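PDB 3JUR: Exo-poly-alpha-D-galacturonosidase from Thermotoga maritima, which probably hydrolyses glycosidic bonds of polygalacturonan, the acidic backbone of pectin, as an exo-acting member of glycoside hydrolase family 28. Local coordinates for residues 42-47 / 94-99; 218-223 / 276-281; 328-331 / 337-340. One frame throughout, in Å; residues are numbered along the deposited sequence.

All three contacts lie along one parallel beta-helix, but at different depths. Contact 1 is a surface contact whose centre lies about 25 Å from the centre of the chain; there a charged pair and a water join the helix 44-57 entry to a loop. Contact 2, also near the surface, is purely apolar across its two segments. Contact 3 is buried and built on a methionine. Contacts 2 and 3 are neighbours: their strands 280-291 and 337-349 are separated by strand 309-320, which pairs with both, and P279 CB packs on Y337 OH at 3.4 Å. Contact 1 touches neither, and lies on the opposite side of the chain centre from contact 3.

Contact 1 of 3, residues 42-47 / 94-99; sequences DCSESF and PERYLP
R96 reaches from the loop after strand 87-90 to D42 and S44 at the start of helix 44-57. Its base is a short 3-10 turn, in which P94 O accepts the backbone N of Y97 at 2.8 Å. The side chain of R96 then leaves fully extended from CG to NE (chi2 177°), which carries the guanidinium across the gap. NH1 gives D42 OD2 a nearly straight bond of 2.8 Å within a salt bridge. D42 OD2 lies in the guanidinium plane, whereas NH1 meets this oxygen from above the carboxylate plane, the two planes being 69° apart. A water bridges the same NH1, at 3.0 Å, to S44 OG. The other carboxylate oxygen, D42 OD1, is gripped twice by S44: the backbone N closes an Asx turn at 3.1 Å, and OG donates to the syn lone pair at 2.7 Å. A methionine in place of R96 would probably leave D42 OD2 without its positive mate and the bridging water without the N-H it accepts. Y97, after R96, turns inward, its ring meeting W142 edge-to-face and its OH bonding I91 O. On the helix side, C43 is the N-cap, S44 OG also bonds G72 N of strand 68-75, and F47 packs against strands 60-64, 68-75 and 87-90.

Contact 2 of 3, residues 218-223 / 276-281; sequences PVLSEN and IGVPSE
L220 meets I276 and V278 on the flank of the right-handed parallel beta-helix, where the loop after strand 216-219 approaches the end of helix 270-276 and the lead-in to strand 280-291. Apolar packing alone joins the two segments, and one methyl carries it: L220 CD2 lies 3.9 Å from I276 CG2 and the same distance from V278 CB. It comes in at a slant to both side chains. I276 CG2 points this way because it stands anti to the backbone N, on the carbonyl side. R104 and E109 of the hairpin formed by strands 103-105 and 108-112 also pack on L220 and I276.

Polar bonds run to neighbouring coils, or stay within 218-223. V278 O accepts from S245 OG, and the backbone of L220 bonds to that of E244, so both segments are tied to the coil between them. E281 OE2 forms a salt bridge with R310. Within segment 218-223, S221 OG turns back to V219 O at 2.9 Å, placed above the carbonyl plane, 62° out of it.

Contact 3 of 3, residues 328-331 / 337-340; sequences LKTN and YMEN
The interior of the coil turning from strand 327-329 into strand 337-349 is filled here by M338, whose methyl end touches L328, K329 and T330. CE lies 3.6 Å from T330 CG2 and 3.7 Å from T330 CB, with L328 CB on the same methyl at 4.0 Å. It also sits 3.8 Å from K329 O, a contact with the backbone and not a hydrogen bond. One atom back along the side chain, M338 SD passes L328 CB at 4.1 Å, and L328 CD2 approaches M338 CB at 4.2 Å, the two side chains running antiparallel alongside one another. The methionine side chain is straight through chi2, then bends at chi3 (-75°), which turns CE toward T330. In T330, OG1 takes the position anti to the backbone N (chi1 -174°), and CG2 is left between the N and the carbonyl carbon, where the methionine methyl meets it. This is the inward packing of a right-handed parallel beta-helix: two faces of one coil send apolar side chains into a shared core, to which I301 of the coil before and V373 and V376 of the coil after contribute. Side chains alternate about that core. K329 points away from M338 and pairs with D261 through NZ, while E339, on the other strand, also points away and forms a salt bridge with R374.

Contact 1 of 3, residues 42-47 / 94-99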
loop_
_atom_site.group_PDB
_atom_site.type_symbol
_atom_site.label_atom_id
_atom_site.label_comp_id
_atom_site.label_asym_id
_atom_site.label_seq_id
_atom_site.Cartn_x
_atom_site.Cartn_y
_atom_site.Cartn_z
ATOM N N ASP D 42 -40.474 39.760 -30.865
ATOM C CA ASP D 42 -40.398 38.448 -31.493
ATOM C C ASP D 42 -39.505 38.530 -32.725
ATOM O O ASP D 42 -39.878 39.138 -33.729
ATOM C CB ASP D 42 -41.794 37.942 -31.872
ATOM C CG ASP D 42 -41.797 36.476 -32.298
ATOM O OD1 ASP D 42 -40.713 35.859 -32.353
ATOM O OD2 ASP D 42 -42.892 35.941 -32.581
ATOM N N CYS D 43 -38.324 37.922 -32.637
ATOM C CA CYS D 43 -37.358 37.950 -33.732
ATOM C C CYS D 43 -37.427 36.707 -34.620
ATOM O O CYS D 43 -36.540 36.497 -35.446
ATOM C CB CYS D 43 -35.932 38.134 -33.195
ATOM S SG CYS D 43 -35.740 39.482 -32.008
ATOM N N SER D 44 -38.475 35.896 -34.454
ATOM C CA SER D 44 -38.641 34.646 -35.216
ATOM C C SER D 44 -38.444 34.828 -36.724
ATOM O O SER D 44 -37.652 34.111 -37.342
ATOM C CB SER D 44 -40.014 34.016 -34.952
ATOM O OG SER D 44 -40.135 33.554 -33.617
ATOM N N GLU D 45 -39.161 35.791 -37.298
ATOM C CA GLU D 45 -39.096 36.086 -38.735
ATOM C C GLU D 45 -37.779 36.737 -39.137
ATOM O O GLU D 45 -37.323 36.584 -40.275
ATOM C CB GLU D 45 -40.260 36.988 -39.158
ATOM C CG GLU D 45 -41.603 36.286 -39.210
ATOM C CD GLU D 45 -41.706 35.307 -40.368
ATOM O OE1 GLU D 45 -41.724 35.752 -41.538
ATOM O OE2 GLU D 45 -41.782 34.091 -40.103
ATOM N N SER D 46 -37.184 37.472 -38.204
ATOM C CA SER D 46 -35.886 38.093 -38.421
ATOM C C SER D 46 -34.843 37.035 -38.747
ATOM O O SER D 46 -34.111 37.171 -39.726
ATOM C CB SER D 46 -35.467 38.905 -37.196
ATOM O OG SER D 46 -36.435 39.904 -36.919
ATOM N N PHE D 47 -34.800 35.978 -37.935
ATOM C CA PHE D 47 -33.909 34.846 -38.177
ATOM C C PHE D 47 -34.191 34.192 -39.522
ATOM O O PHE D 47 -33.266 33.928 -40.291
ATOM C CB PHE D 47 -34.007 33.802 -37.052
ATOM C CG PHE D 47 -33.220 34.162 -35.824
ATOM C CD1 PHE D 47 -31.854 33.933 -35.770
ATOM C CD2 PHE D 47 -33.844 34.750 -34.730
ATOM C CE1 PHE D 47 -31.117 34.279 -34.641
ATOM C CE2 PHE D 47 -33.121 35.098 -33.604
ATOM C CZ PHE D 47 -31.750 34.858 -33.556
ATOM N N PRO D 94 -44.928 25.672 -26.923
ATOM C CA PRO D 94 -44.807 24.499 -27.803
ATOM C C PRO D 94 -45.406 24.719 -29.192
ATOM O O PRO D 94 -44.868 24.222 -30.182
ATOM C CB PRO D 94 -45.580 23.413 -27.047
ATOM C CG PRO D 94 -45.480 23.821 -25.620
ATOM C CD PRO D 94 -45.573 25.321 -25.643
ATOM N N GLU D 95 -46.504 25.471 -29.248
ATOM C CA GLU D 95 -47.168 25.838 -30.501
ATOM C C GLU D 95 -46.179 26.391 -31.535
ATOM O O GLU D 95 -46.290 26.103 -32.729
ATOM C CB GLU D 95 -48.284 26.854 -30.223
ATOM C CG GLU D 95 -49.482 26.754 -31.154
ATOM C CD GLU D 95 -50.528 25.742 -30.687
ATOM O OE1 GLU D 95 -50.228 24.524 -30.640
ATOM O OE2 GLU D 95 -51.661 26.170 -30.377
ATOM N N ARG D 96 -45.199 27.159 -31.059
ATOM C CA ARG D 96 -44.158 27.747 -31.912
ATOM C C ARG D 96 -43.229 26.735 -32.578
ATOM O O ARG D 96 -42.509 27.081 -33.512
ATOM C CB ARG D 96 -43.341 28.777 -31.126
ATOM C CG ARG D 96 -44.136 30.033 -30.777
ATOM C CD ARG D 96 -43.305 30.977 -29.939
ATOM N NE ARG D 96 -44.054 32.168 -29.563
ATOM C CZ ARG D 96 -44.031 33.322 -30.225
ATOM N NH1 ARG D 96 -43.289 33.466 -31.319
ATOM N NH2 ARG D 96 -44.752 34.340 -29.782
ATOM N N TYR D 97 -43.266 25.490 -32.107
ATOM C CA TYR D 97 -42.337 24.445 -32.546
ATOM C C TYR D 97 -43.026 23.437 -33.467
ATOM O O TYR D 97 -42.566 22.307 -33.654
ATOM C CB TYR D 97 -41.673 23.786 -31.324
ATOM C CG TYR D 97 -40.898 24.796 -30.509
ATOM C CD1 TYR D 97 -39.526 24.958 -30.686
ATOM C CD2 TYR D 97 -41.547 25.629 -29.591
ATOM C CE1 TYR D 97 -38.818 25.909 -29.962
ATOM C CE2 TYR D 97 -40.844 26.583 -28.860
ATOM C CZ TYR D 97 -39.479 26.714 -29.050
ATOM O OH TYR D 97 -38.774 27.653 -28.333
ATOM N N LEU D 98 -44.134 23.880 -34.047
ATOM C CA LEU D 98 -44.872 23.119 -35.042
ATOM C C LEU D 98 -44.829 23.878 -36.377
ATOM O O LEU D 98 -44.619 25.094 -36.380
ATOM C CB LEU D 98 -46.317 22.905 -34.575
ATOM C CG LEU D 98 -46.546 22.086 -33.299
ATOM C CD1 LEU D 98 -47.980 22.251 -32.802
ATOM C CD2 LEU D 98 -46.212 20.614 -33.511
ATOM N N PRO D 99 -45.035 23.181 -37.515
ATOM C CA PRO D 99 -45.357 21.755 -37.665
ATOM C C PRO D 99 -44.256 20.814 -37.197
ATOM O O PRO D 99 -43.092 21.222 -37.051
ATOM C CB PRO D 99 -45.590 21.594 -39.177
ATOM C CG PRO D 99 -44.939 22.775 -39.804
ATOM C CD PRO D 99 -45.076 23.884 -38.811
HETATM O O HOH W 1 -42.065 31.387 -33.067
#

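Contact 2 of 3, residues 218-223 / 276-281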
loop_
_atom_site.group_PDB
_atom_site.type_symbol
_atom_site.label_atom_id
_atom_site.label_comp_id
_atom_site.label_asym_id
_atom_site.label_seq_id
_atom_site.Cartn_x
_atom_site.Cartn_y
_atom_site.Cartn_z
ATOM N N PRO D 218 -26.259 15.781 -32.239
ATOM C CA PRO D 218 -26.026 15.419 -33.634
ATOM C C PRO D 218 -26.458 13.979 -33.882
ATOM O O PRO D 218 -26.152 13.086 -33.075
ATOM C CB PRO D 218 -24.508 15.573 -33.806
ATOM C CG PRO D 218 -23.936 15.472 -32.441
ATOM C CD PRO D 218 -25.018 15.737 -31.433
ATOM N N VAL D 219 -27.170 13.764 -34.985
ATOM C CA VAL D 219 -27.736 12.459 -35.309
ATOM C C VAL D 219 -27.365 12.098 -36.736
ATOM O O VAL D 219 -27.539 12.907 -37.650
ATOM C CB VAL D 219 -29.289 12.445 -35.169
ATOM C CG1 VAL D 219 -29.854 11.050 -35.438
ATOM C CG2 VAL D 219 -29.727 12.945 -33.795
ATOM N N LEU D 220 -26.853 10.884 -36.915
ATOM C CA LEU D 220 -26.519 10.337 -38.236
ATOM C C LEU D 220 -25.654 11.309 -39.030
ATOM O O LEU D 220 -25.778 11.440 -40.256
ATOM C CB LEU D 220 -27.789 9.945 -38.995
ATOM C CG LEU D 220 -28.579 8.757 -38.442
ATOM C CD1 LEU D 220 -29.994 8.749 -38.996
ATOM C CD2 LEU D 220 -27.865 7.446 -38.758
ATOM N N SER D 221 -24.770 11.982 -38.300
ATOM C CA SER D 221 -23.947 13.047 -38.841
ATOM C C SER D 221 -22.481 12.642 -38.894
ATOM O O SER D 221 -22.032 11.762 -38.147
ATOM C CB SER D 221 -24.120 14.321 -38.011
ATOM O OG SER D 221 -25.419 14.858 -38.202
ATOM N N GLU D 222 -21.741 13.305 -39.773
ATOM C CA GLU D 222 -20.339 12.993 -39.995
ATOM C C GLU D 222 -19.502 14.266 -40.063
ATOM O O GLU D 222 -19.932 15.279 -40.633
ATOM C CB GLU D 222 -20.195 12.187 -41.285
ATOM C CG GLU D 222 -18.892 11.449 -41.404
ATOM C CD GLU D 222 -18.905 10.433 -42.529
ATOM O OE1 GLU D 222 -19.887 9.662 -42.621
ATOM O OE2 GLU D 222 -17.930 10.408 -43.311
ATOM N N ASN D 223 -18.303 14.196 -39.488
ATOM C CA ASN D 223 -17.399 15.343 -39.365
ATOM C C ASN D 223 -18.004 16.464 -38.512
ATOM O O ASN D 223 -18.405 17.523 -39.019
ATOM C CB ASN D 223 -16.928 15.847 -40.738
ATOM C CG ASN D 223 -15.968 17.014 -40.632
ATOM O OD1 ASN D 223 -15.372 17.247 -39.584
ATOM N ND2 ASN D 223 -15.812 17.758 -41.724
ATOM N N ILE D 276 -32.080 0.927 -38.507
ATOM C CA ILE D 276 -31.163 1.915 -39.087
ATOM C C ILE D 276 -29.746 1.335 -39.153
ATOM O O ILE D 276 -29.040 1.517 -40.147
ATOM C CB ILE D 276 -31.224 3.259 -38.319
ATOM C CG1 ILE D 276 -32.611 3.891 -38.488
ATOM C CG2 ILE D 276 -30.146 4.233 -38.809
ATOM C CD1 ILE D 276 -33.006 4.836 -37.378
ATOM N N GLY D 277 -29.356 0.620 -38.097
ATOM C CA GLY D 277 -28.103 -0.136 -38.056
ATOM C C GLY D 277 -26.831 0.653 -38.328
ATOM O O GLY D 277 -25.925 0.151 -38.985
ATOM N N VAL D 278 -26.767 1.889 -37.834
ATOM C CA VAL D 278 -25.579 2.725 -38.003
ATOM C C VAL D 278 -24.953 2.989 -36.636
ATOM O O VAL D 278 -25.619 3.509 -35.743
ATOM C CB VAL D 278 -25.888 4.066 -38.732
ATOM C CG1 VAL D 278 -24.651 4.962 -38.764
ATOM C CG2 VAL D 278 -26.387 3.807 -40.155
ATOM N N PRO D 279 -23.675 2.609 -36.463
ATOM C CA PRO D 279 -23.044 2.801 -35.159
ATOM C C PRO D 279 -22.546 4.226 -34.974
ATOM O O PRO D 279 -22.359 4.934 -35.955
ATOM C CB PRO D 279 -21.862 1.827 -35.195
ATOM C CG PRO D 279 -21.530 1.667 -36.642
ATOM C CD PRO D 279 -22.774 1.959 -37.436
ATOM N N SER D 280 -22.367 4.655 -33.725
ATOM C CA SER D 280 -21.492 5.786 -33.447
ATOM C C SER D 280 -20.082 5.220 -33.384
ATOM O O SER D 280 -19.847 4.199 -32.728
ATOM C CB SER D 280 -21.834 6.466 -32.121
ATOM O OG SER D 280 -22.714 7.562 -32.301
ATOM N N GLU D 281 -19.151 5.869 -34.077
ATOM C CA GLU D 281 -17.784 5.370 -34.169
ATOM C C GLU D 281 -16.795 6.482 -34.506
ATOM O O GLU D 281 -17.144 7.462 -35.173
ATOM C CB GLU D 281 -17.681 4.215 -35.181
ATOM C CG GLU D 281 -18.109 4.574 -36.593
ATOM C CD GLU D 281 -17.946 3.429 -37.579
ATOM O OE1 GLU D 281 -18.542 3.516 -38.687
ATOM O OE2 GLU D 281 -17.222 2.459 -37.254
#

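Contact 3 of 3, residues 328-331 / 337-340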
loop_
_atom_site.group_PDB
_atom_site.type_symbol
_atom_site.label_atom_id
_atom_site.label_comp_id
_atom_site.label_asym_id
_atom_site.label_seq_id
_atom_site.Cartn_x
_atom_site.Cartn_y
_atom_site.Cartn_z
ATOM N N LEU D 328 -20.996 2.545 -18.925
ATOM C CA LEU D 328 -21.592 1.815 -20.051
ATOM C C LEU D 328 -22.922 1.180 -19.616
ATOM O O LEU D 328 -22.977 0.453 -18.617
ATOM C CB LEU D 328 -20.624 0.761 -20.618
ATOM C CG LEU D 328 -19.441 1.222 -21.494
ATOM C CD1 LEU D 328 -18.416 2.050 -20.724
ATOM C CD2 LEU D 328 -18.751 0.041 -22.147
ATOM N N LYS D 329 -23.992 1.493 -20.355
ATOM C CA LYS D 329 -25.350 1.030 -20.039
ATOM C C LYS D 329 -25.971 0.321 -21.235
ATOM O O LYS D 329 -25.946 0.841 -22.353
ATOM C CB LYS D 329 -26.290 2.202 -19.721
ATOM C CG LYS D 329 -25.725 3.328 -18.910
ATOM C CD LYS D 329 -26.796 4.373 -18.618
ATOM C CE LYS D 329 -26.887 5.419 -19.727
ATOM N NZ LYS D 329 -27.717 6.588 -19.299
ATOM N N THR D 330 -26.569 -0.841 -20.983
ATOM C CA THR D 330 -27.302 -1.590 -21.999
ATOM C C THR D 330 -28.163 -2.653 -21.311
ATOM O O THR D 330 -28.106 -2.803 -20.088
ATOM C CB THR D 330 -26.352 -2.251 -23.025
ATOM O OG1 THR D 330 -27.115 -2.864 -24.074
ATOM C CG2 THR D 330 -25.454 -3.301 -22.341
ATOM N N ASN D 331 -28.965 -3.370 -22.093
ATOM C CA ASN D 331 -29.718 -4.524 -21.605
ATOM C C ASN D 331 -30.055 -5.473 -22.756
ATOM O O ASN D 331 -29.711 -5.191 -23.907
ATOM C CB ASN D 331 -30.980 -4.092 -20.845
ATOM C CG ASN D 331 -31.942 -3.275 -21.706
ATOM O OD1 ASN D 331 -32.103 -3.529 -22.901
ATOM N ND2 ASN D 331 -32.597 -2.300 -21.091
ATOM N N TYR D 337 -23.731 -3.510 -29.851
ATOM C CA TYR D 337 -22.443 -3.696 -29.183
ATOM C C TYR D 337 -21.896 -2.390 -28.607
ATOM O O TYR D 337 -22.285 -1.298 -29.026
ATOM C CB TYR D 337 -21.413 -4.329 -30.139
ATOM C CG TYR D 337 -21.180 -3.540 -31.411
ATOM C CD1 TYR D 337 -20.261 -2.484 -31.440
ATOM C CD2 TYR D 337 -21.880 -3.841 -32.583
ATOM C CE1 TYR D 337 -20.043 -1.750 -32.601
ATOM C CE2 TYR D 337 -21.671 -3.104 -33.756
ATOM C CZ TYR D 337 -20.744 -2.060 -33.750
ATOM O OH TYR D 337 -20.520 -1.321 -34.889
ATOM N N MET D 338 -21.015 -2.524 -27.621
ATOM C CA MET D 338 -20.129 -1.457 -27.175
ATOM C C MET D 338 -18.759 -2.096 -27.086
ATOM O O MET D 338 -18.580 -3.094 -26.379
ATOM C CB MET D 338 -20.562 -0.891 -25.809
ATOM C CG MET D 338 -21.962 -0.285 -25.812
ATOM S SD MET D 338 -22.481 0.393 -24.227
ATOM C CE MET D 338 -22.823 -1.105 -23.320
ATOM N N GLU D 339 -17.801 -1.560 -27.838
ATOM C CA GLU D 339 -16.466 -2.159 -27.903
ATOM C C GLU D 339 -15.394 -1.181 -28.366
ATOM O O GLU D 339 -15.692 -0.221 -29.076
ATOM C CB GLU D 339 -16.458 -3.411 -28.794
ATOM C CG GLU D 339 -16.777 -3.175 -30.252
ATOM C CD GLU D 339 -16.669 -4.448 -31.079
ATOM O OE1 GLU D 339 -16.894 -5.547 -30.525
ATOM O OE2 GLU D 339 -16.365 -4.349 -32.288
ATOM N N ASN D 340 -14.150 -1.451 -27.972
ATOM C CA ASN D 340 -13.028 -0.569 -28.261
ATOM C C ASN D 340 -13.290 0.838 -27.733
ATOM O O ASN D 340 -13.312 1.817 -28.496
ATOM C CB ASN D 340 -12.695 -0.558 -29.762
ATOM C CG ASN D 340 -11.588 -1.528 -30.125
ATOM O OD1 ASN D 340 -11.080 -2.264 -29.277
ATOM N ND2 ASN D 340 -11.187 -1.513 -31.393
#